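Local coordinates for maleylpyruvate isomerase (Ralstonia sp., PDB 2V6K), which catalyses the glutathione-dependent isomerization of maleylpyruvate to fumarylpyruvate, a step in bacterial naphthalene degradation, as a homodimeric zeta-class glutathione transferase, at residues R95-I100 against E144-V149; T134-G139 against V170-S175. One frame throughout, in Å; residues are numbered along the deposited sequence.

Overall arrangement
Both contacts lie in the helical C-terminal domain of this glutathione transferase and share helix 125-149, which meets helix 88-104 near its C-terminal end in contact 1 and helix 164-178 near its middle in contact 2. Along the chain the segments alternate: 95-100, 134-139, 144-149, 170-175. The contact centres lie 13 Å apart and are joined directly, since Ile100 CG2 of contact 1 packs 3.6 Å from the carbonyl O of Gly139 in contact 2. Each also reaches the second subunit. The Ile100 end of contact 1, and Gln172 and Ser175 in contact 2, approach the glutathione site; Ile100 and Gln172 both lie close to the glutathione-binding residue Ile105.

Contact 1 of 2, residues R95-I100 against E144-V149; sequences RALAAI and EALLAV
Leu146 touches both Leu97 and Ile100 with its CD1 methyl, and these three side chains account for every approach within 4.5 Å between segments 95-100 and 144-149. That methyl lies 3.7 Å from Ile100 CD1 and 4.0 Å from Leu97 CD2, so it meets two residues of the facing helix that sit three positions apart and hence almost one turn from each other. Leu146 CB makes a second approach to Leu97, 4.0 Å from its CD2; the two leucines pass alongside one another, running in opposite directions. Ile100 instead crosses the Leu146 side chain at a slant. Its chi2 of 171° sets CD1 anti to CA, and this extended branch carries the methyl across the gap. A fourth side chain stands further back: Leu147 CD2 comes no nearer than 4.6 Å to Leu97 CD1, yet part of its surface is shielded by that leucine.

The backbones stay well separated, with Leu97 CA and Leu146 CA 8.0 Å apart, so side-chain ends bridge the helices. This is interhelical packing within the all-helical C-terminal domain of the glutathione transferase fold. Elsewhere, Leu97 rests on Ala165 of helix 164-178 and Leu147 on Leu188 and Ile189 of helix 187-196, while the Glu144 carboxylate accepts bonds from the backbone N of those last two residues, joining helix 125-149 to that other helix. Ile100 also packs against Gln66 of the second subunit, and its side chain is about 7 Å from the bound glutathione conjugate.

With both sides purely aliphatic and just 149 Å² buried in total, the attraction between the segments is dispersive and hydrophobic, a contact of methyl-bearing ends that imposes little directional preference.

Contact 2 of 2, residues T134-G139 against V170-S175; sequences TWISAG and VPQVES
Ile136 lays its CG1-CD1 branch against the amide end of Gln172, with CG1 3.7 Å and CD1 3.9 Å from Gln172 NE2. The branch comes in obliquely past the NE2 end, CG1 standing well off the amide plane and CD1 nearer to it, in van der Waals contact of an aliphatic chain with an amide nitrogen. The two side chains run aslant to one another, and the nitrogen rather than the oxygen faces the isoleucine. Gln172 reaches this pose by leaving the backbone with CG anti to N (chi1 -168°) and then folding at chi2 (59°), a bend that turns the amide instead of letting the chain run straight out. On the isoleucine, the extended CG1 branch also carries CD1 to 4.4 Å from Ser175 OG, a loose approach one turn further along the facing helix.

CD1 of Ile136 thus points between two polar side chains, and all the 105 Å² buried here is shared among these three residues. Helices 125-149 and 164-178 are packed in this way inside the C-terminal helical domain of the glutathione transferase fold, their backbones held apart by 8.1 Å between Ile136 CA and Gln172 CA. Helix 164-178 carries a kink at Pro171, whose ring nitrogen has no hydrogen to give to the preceding turn; the ring packs against helix 12-24 of the thioredoxin-like N-terminal domain.

Gln172 additionally touches Ile105, a glutathione-binding residue, as well as Phe140, whereas Ser175 is about 6 Å from the bound glutathione conjugate by its side chain. On helix 125-149, the neighbouring Trp135 ring meets Tyr116 of the second subunit, the planes inclined at about 60°.

Contact 1 of 2, residues R95-I100 against E144-V149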
ATOM      1  N   ARG A  95       8.148  -2.696  -7.763  1.00  3.41           N
ATOM      2  CA  ARG A  95       7.406  -2.025  -6.695  1.00  3.26           C
ATOM      3  C   ARG A  95       5.985  -1.671  -7.117  1.00  3.67           C
ATOM      4  O   ARG A  95       5.076  -1.710  -6.293  1.00  4.38           O
ATOM      5  CB  ARG A  95       8.148  -0.780  -6.209  1.00  3.66           C
ATOM      6  CG  ARG A  95       9.383  -1.079  -5.381  1.00  3.92           C
ATOM      7  CD  ARG A  95       9.944   0.204  -4.792  1.00  5.39           C
ATOM      8  NE  ARG A  95      11.042  -0.048  -3.860  1.00  4.99           N
ATOM      9  CZ  ARG A  95      12.274   0.430  -3.982  1.00  5.18           C
ATOM     10  NH1 ARG A  95      12.607   1.211  -5.009  1.00  6.11           N
ATOM     11  NH2 ARG A  95      13.178   0.129  -3.057  1.00  5.14           N
ATOM     12  N   ALA A  96       5.785  -1.318  -8.385  1.00  3.17           N
ATOM     13  CA  ALA A  96       4.448  -0.970  -8.871  1.00  3.26           C
ATOM     14  C   ALA A  96       3.536  -2.193  -8.878  1.00  3.74           C
ATOM     15  O   ALA A  96       2.380  -2.118  -8.444  1.00  4.29           O
ATOM     16  CB  ALA A  96       4.515  -0.337 -10.251  1.00  3.58           C
ATOM     17  N   LEU A  97       4.053  -3.320  -9.363  1.00  3.42           N
ATOM     18  CA  LEU A  97       3.294  -4.569  -9.349  1.00  3.18           C
ATOM     19  C   LEU A  97       2.891  -4.925  -7.924  1.00  3.37           C
ATOM     20  O   LEU A  97       1.728  -5.245  -7.654  1.00  4.28           O
ATOM     21  CB  LEU A  97       4.109  -5.709  -9.973  1.00  3.42           C
ATOM     22  CG  LEU A  97       4.265  -5.655 -11.496  1.00  4.86           C
ATOM     23  CD1 LEU A  97       5.308  -6.659 -11.957  1.00  7.52           C
ATOM     24  CD2 LEU A  97       2.937  -5.899 -12.203  1.00  6.78           C
ATOM     25  N   ALA A  98       3.849  -4.846  -7.003  1.00  3.97           N
ATOM     26  CA  ALA A  98       3.574  -5.158  -5.605  1.00  3.52           C
ATOM     27  C   ALA A  98       2.504  -4.233  -5.052  1.00  3.58           C
ATOM     28  O   ALA A  98       1.602  -4.688  -4.349  1.00  4.47           O
ATOM     29  CB  ALA A  98       4.846  -5.068  -4.770  1.00  3.75           C
ATOM     30  N   ALA A  99       2.598  -2.944  -5.361  1.00  3.86           N
ATOM     31  CA  ALA A  99       1.675  -1.967  -4.800  1.00  4.02           C
ATOM     32  C   ALA A  99       0.252  -2.101  -5.349  1.00  3.90           C
ATOM     33  O   ALA A  99      -0.702  -1.781  -4.647  1.00  4.07           O
ATOM     34  CB  ALA A  99       2.211  -0.554  -5.018  1.00  4.14           C
ATOM     35  N   ILE A 100       0.091  -2.574  -6.590  1.00  3.71           N
ATOM     36  CA  ILE A 100      -1.259  -2.875  -7.082  1.00  3.57           C
ATOM     37  C   ILE A 100      -1.942  -3.814  -6.090  1.00  4.03           C
ATOM     38  O   ILE A 100      -3.083  -3.584  -5.680  1.00  4.87           O
ATOM     39  CB  ILE A 100      -1.232  -3.521  -8.485  1.00  3.40           C
ATOM     40  CG1 ILE A 100      -0.798  -2.486  -9.527  1.00  5.10           C
ATOM     41  CG2 ILE A 100      -2.603  -4.131  -8.844  1.00  5.36           C
ATOM     42  CD1 ILE A 100      -0.541  -3.069 -10.898  1.00  6.01           C
ATOM     43  N   GLU A 144      -2.195  -8.247 -14.868  1.00  4.54           N
ATOM     44  CA  GLU A 144      -2.115  -9.089 -16.064  1.00  4.12           C
ATOM     45  C   GLU A 144      -1.665  -8.299 -17.290  1.00  4.85           C
ATOM     46  O   GLU A 144      -0.820  -8.769 -18.064  1.00  5.10           O
ATOM     47  CB  GLU A 144      -3.476  -9.738 -16.326  1.00  4.47           C
ATOM     48  CG  GLU A 144      -3.521 -10.684 -17.517  1.00  3.67           C
ATOM     49  CD  GLU A 144      -2.980 -12.073 -17.220  1.00  5.16           C
ATOM     50  OE1 GLU A 144      -2.639 -12.379 -16.054  1.00  5.00           O
ATOM     51  OE2 GLU A 144      -2.913 -12.869 -18.178  1.00  4.77           O
ATOM     52  N   ALA A 145      -2.231  -7.107 -17.475  1.00  5.17           N
ATOM     53  CA  ALA A 145      -1.858  -6.256 -18.605  1.00  6.00           C
ATOM     54  C   ALA A 145      -0.381  -5.876 -18.535  1.00  6.20           C
ATOM     55  O   ALA A 145       0.310  -5.857 -19.562  1.00  7.77           O
ATOM     56  CB  ALA A 145      -2.728  -5.014 -18.646  1.00  7.32           C
ATOM     57  N   LEU A 146       0.107  -5.582 -17.332  1.00  5.91           N
ATOM     58  CA  LEU A 146       1.521  -5.240 -17.156  1.00  6.78           C
ATOM     59  C   LEU A 146       2.451  -6.415 -17.417  1.00  7.79           C
ATOM     60  O   LEU A 146       3.526  -6.235 -17.998  1.00  8.50           O
ATOM     61  CB  LEU A 146       1.771  -4.628 -15.775  1.00  7.11           C
ATOM     62  CG  LEU A 146       1.148  -3.242 -15.591  1.00  8.64           C
ATOM     63  CD1 LEU A 146       1.170  -2.839 -14.125  1.00 12.98           C
ATOM     64  CD2 LEU A 146       1.852  -2.193 -16.443  1.00 10.70           C
ATOM     65  N   LEU A 147       2.034  -7.616 -17.022  1.00  6.40           N
ATOM     66  CA  LEU A 147       2.810  -8.831 -17.315  1.00  7.07           C
ATOM     67  C   LEU A 147       2.951  -9.051 -18.814  1.00  8.22           C
ATOM     68  O   LEU A 147       3.974  -9.561 -19.277  1.00 10.05           O
ATOM     69  CB  LEU A 147       2.170 -10.066 -16.674  1.00  6.29           C
ATOM     70  CG  LEU A 147       2.156 -10.157 -15.146  1.00  6.82           C
ATOM     71  CD1 LEU A 147       1.548 -11.473 -14.692  1.00  8.15           C
ATOM     72  CD2 LEU A 147       3.553 -10.003 -14.575  1.00  9.67           C
ATOM     73  N   ALA A 148       1.921  -8.659 -19.562  1.00  8.38           N
ATOM     74  CA  ALA A 148       1.852  -8.896 -21.005  1.00 10.75           C
ATOM     75  C   ALA A 148       2.780  -8.008 -21.816  1.00 11.86           C
ATOM     76  O   ALA A 148       3.269  -8.422 -22.870  1.00 11.56           O
ATOM     77  CB  ALA A 148       0.424  -8.728 -21.491  1.00 11.18           C
ATOM     78  N   VAL A 149       3.006  -6.782 -21.351  1.00 13.00           N
ATOM     79  CA  VAL A 149       3.769  -5.814 -22.149  1.00 14.92           C
ATOM     80  C   VAL A 149       5.277  -5.870 -21.894  1.00 15.70           C
ATOM     81  O   VAL A 149       6.059  -5.225 -22.596  1.00 16.83           O
ATOM     82  CB  VAL A 149       3.229  -4.357 -22.016  1.00 15.48           C
ATOM     83  CG1 VAL A 149       1.875  -4.221 -22.699  1.00 17.00           C
ATOM     84  CG2 VAL A 149       3.156  -3.912 -20.563  1.00 13.50           C
TER

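Contact 2 of 2, residues T134-G139 against V170-S175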
ATOM      1  N   THR A 134     -14.838  -7.864  -7.149  1.00  4.73           N
ATOM      2  CA  THR A 134     -14.747  -6.575  -7.830  1.00  4.80           C
ATOM      3  C   THR A 134     -13.318  -6.030  -7.761  1.00  4.29           C
ATOM      4  O   THR A 134     -12.726  -5.669  -8.787  1.00  4.81           O
ATOM      5  CB  THR A 134     -15.752  -5.560  -7.248  1.00  5.02           C
ATOM      6  OG1 THR A 134     -17.080  -6.067  -7.440  1.00  5.57           O
ATOM      7  CG2 THR A 134     -15.638  -4.204  -7.933  1.00  6.04           C
ATOM      8  N   TRP A 135     -12.758  -5.989  -6.557  1.00  3.66           N
ATOM      9  CA  TRP A 135     -11.434  -5.391  -6.386  1.00  4.46           C
ATOM     10  C   TRP A 135     -10.315  -6.292  -6.878  1.00  4.32           C
ATOM     11  O   TRP A 135      -9.335  -5.797  -7.442  1.00  4.39           O
ATOM     12  CB  TRP A 135     -11.228  -4.894  -4.946  1.00  4.76           C
ATOM     13  CG  TRP A 135     -12.477  -4.219  -4.469  1.00  4.63           C
ATOM     14  CD1 TRP A 135     -13.276  -4.615  -3.438  1.00  4.93           C
ATOM     15  CD2 TRP A 135     -13.129  -3.089  -5.075  1.00  4.13           C
ATOM     16  NE1 TRP A 135     -14.370  -3.785  -3.345  1.00  4.65           N
ATOM     17  CE2 TRP A 135     -14.302  -2.842  -4.335  1.00  3.70           C
ATOM     18  CE3 TRP A 135     -12.823  -2.253  -6.159  1.00  4.90           C
ATOM     19  CZ2 TRP A 135     -15.185  -1.802  -4.652  1.00  4.64           C
ATOM     20  CZ3 TRP A 135     -13.705  -1.216  -6.479  1.00  5.15           C
ATOM     21  CH2 TRP A 135     -14.870  -1.001  -5.720  1.00  5.30           C
ATOM     22  N   ILE A 136     -10.464  -7.600  -6.699  1.00  4.09           N
ATOM     23  CA  ILE A 136      -9.476  -8.538  -7.222  1.00  4.01           C
ATOM     24  C   ILE A 136      -9.448  -8.488  -8.747  1.00  4.71           C
ATOM     25  O   ILE A 136      -8.374  -8.400  -9.345  1.00  4.92           O
ATOM     26  CB  ILE A 136      -9.727  -9.969  -6.716  1.00  4.64           C
ATOM     27  CG1 ILE A 136      -9.419 -10.041  -5.221  1.00  4.83           C
ATOM     28  CG2 ILE A 136      -8.868 -10.972  -7.486  1.00  4.85           C
ATOM     29  CD1 ILE A 136      -9.965 -11.270  -4.523  1.00  5.35           C
ATOM     30  N   SER A 137     -10.614  -8.514  -9.390  1.00  4.28           N
ATOM     31  CA  SER A 137     -10.652  -8.484 -10.847  0.50  4.46           C
ATOM     32  C   SER A 137     -10.080  -7.190 -11.413  1.00  4.81           C
ATOM     33  O   SER A 137      -9.358  -7.215 -12.400  1.00  4.61           O
ATOM     34  CB  SER A 137     -12.067  -8.719 -11.358  0.50  4.89           C
ATOM     35  OG  SER A 137     -12.504 -10.012 -10.990  0.50  3.26           O
ATOM     36  N   ALA A 138     -10.389  -6.059 -10.784  1.00  4.42           N
ATOM     37  CA  ALA A 138      -9.869  -4.784 -11.263  1.00  4.61           C
ATOM     38  C   ALA A 138      -8.345  -4.761 -11.158  1.00  4.43           C
ATOM     39  O   ALA A 138      -7.653  -4.361 -12.104  1.00  5.14           O
ATOM     40  CB  ALA A 138     -10.481  -3.621 -10.484  1.00  5.41           C
ATOM     41  N   GLY A 139      -7.821  -5.198 -10.018  1.00  4.65           N
ATOM     42  CA  GLY A 139      -6.377  -5.211  -9.803  1.00  4.76           C
ATOM     43  C   GLY A 139      -5.663  -6.204 -10.696  1.00  3.83           C
ATOM     44  O   GLY A 139      -4.609  -5.892 -11.249  1.00  4.78           O
ATOM     45  N   VAL A 170       1.223 -14.117  -5.079  1.00  6.17           N
ATOM     46  CA  VAL A 170       0.816 -15.474  -4.728  1.00  6.08           C
ATOM     47  C   VAL A 170      -0.280 -15.514  -3.638  1.00  6.05           C
ATOM     48  O   VAL A 170      -1.297 -16.171  -3.824  1.00  5.65           O
ATOM     49  CB  VAL A 170       2.042 -16.376  -4.438  1.00  6.18           C
ATOM     50  CG1 VAL A 170       1.643 -17.662  -3.749  1.00  6.26           C
ATOM     51  CG2 VAL A 170       2.759 -16.680  -5.751  1.00  6.78           C
ATOM     52  N   PRO A 171      -0.089 -14.802  -2.513  1.00  6.08           N
ATOM     53  CA  PRO A 171      -1.173 -14.772  -1.527  1.00  5.33           C
ATOM     54  C   PRO A 171      -2.462 -14.155  -2.062  1.00  6.37           C
ATOM     55  O   PRO A 171      -3.552 -14.566  -1.670  1.00  6.25           O
ATOM     56  CB  PRO A 171      -0.597 -13.920  -0.395  1.00  5.94           C
ATOM     57  CG  PRO A 171       0.884 -14.056  -0.551  1.00  6.28           C
ATOM     58  CD  PRO A 171       1.083 -14.052  -2.040  1.00  6.38           C
ATOM     59  N   GLN A 172      -2.346 -13.196  -2.975  1.00  5.43           N
ATOM     60  CA  GLN A 172      -3.534 -12.571  -3.547  1.00  5.09           C
ATOM     61  C   GLN A 172      -4.321 -13.542  -4.431  1.00  5.85           C
ATOM     62  O   GLN A 172      -5.561 -13.500  -4.459  1.00  6.38           O
ATOM     63  CB  GLN A 172      -3.167 -11.298  -4.308  1.00  6.05           C
ATOM     64  CG  GLN A 172      -4.378 -10.460  -4.685  1.00  6.81           C
ATOM     65  CD  GLN A 172      -5.177 -10.040  -3.474  1.00  6.91           C
ATOM     66  OE1 GLN A 172      -4.752  -9.177  -2.704  1.00  7.86           O
ATOM     67  NE2 GLN A 172      -6.351 -10.656  -3.293  1.00  6.34           N
ATOM     68  N   VAL A 173      -3.612 -14.420  -5.142  1.00  5.58           N
ATOM     69  CA  VAL A 173      -4.267 -15.443  -5.950  1.00  5.64           C
ATOM     70  C   VAL A 173      -4.981 -16.440  -5.030  1.00  5.36           C
ATOM     71  O   VAL A 173      -6.086 -16.884  -5.331  1.00  5.79           O
ATOM     72  CB  VAL A 173      -3.270 -16.157  -6.882  1.00  6.39           C
ATOM     73  CG1 VAL A 173      -3.961 -17.271  -7.648  1.00  8.52           C
ATOM     74  CG2 VAL A 173      -2.662 -15.169  -7.857  1.00  7.81           C
ATOM     75  N   GLU A 174      -4.357 -16.768  -3.901  1.00  6.22           N
ATOM     76  CA  GLU A 174      -4.975 -17.657  -2.930  1.00  6.56           C
ATOM     77  C   GLU A 174      -6.286 -17.058  -2.401  1.00  6.49           C
ATOM     78  O   GLU A 174      -7.295 -17.765  -2.283  1.00  6.63           O
ATOM     79  CB  GLU A 174      -3.984 -17.991  -1.804  1.00  7.21           C
ATOM     80  CG  GLU A 174      -4.575 -18.738  -0.607  1.00  8.39           C
ATOM     81  CD  GLU A 174      -5.061 -20.139  -0.933  1.00 14.41           C
ATOM     82  OE1 GLU A 174      -4.595 -20.737  -1.927  1.00 14.52           O
ATOM     83  OE2 GLU A 174      -5.911 -20.650  -0.174  1.00 16.98           O
ATOM     84  N   SER A 175      -6.279 -15.757  -2.109  1.00  6.22           N
ATOM     85  CA  SER A 175      -7.492 -15.070  -1.667  1.00  6.44           C
ATOM     86  C   SER A 175      -8.561 -15.083  -2.761  1.00  6.94           C
ATOM     87  O   SER A 175      -9.743 -15.317  -2.483  1.00  7.12           O
ATOM     88  CB  SER A 175      -7.176 -13.633  -1.237  1.00  5.69           C
ATOM     89  OG  SER A 175      -8.355 -12.968  -0.798  1.00  5.93           O
TER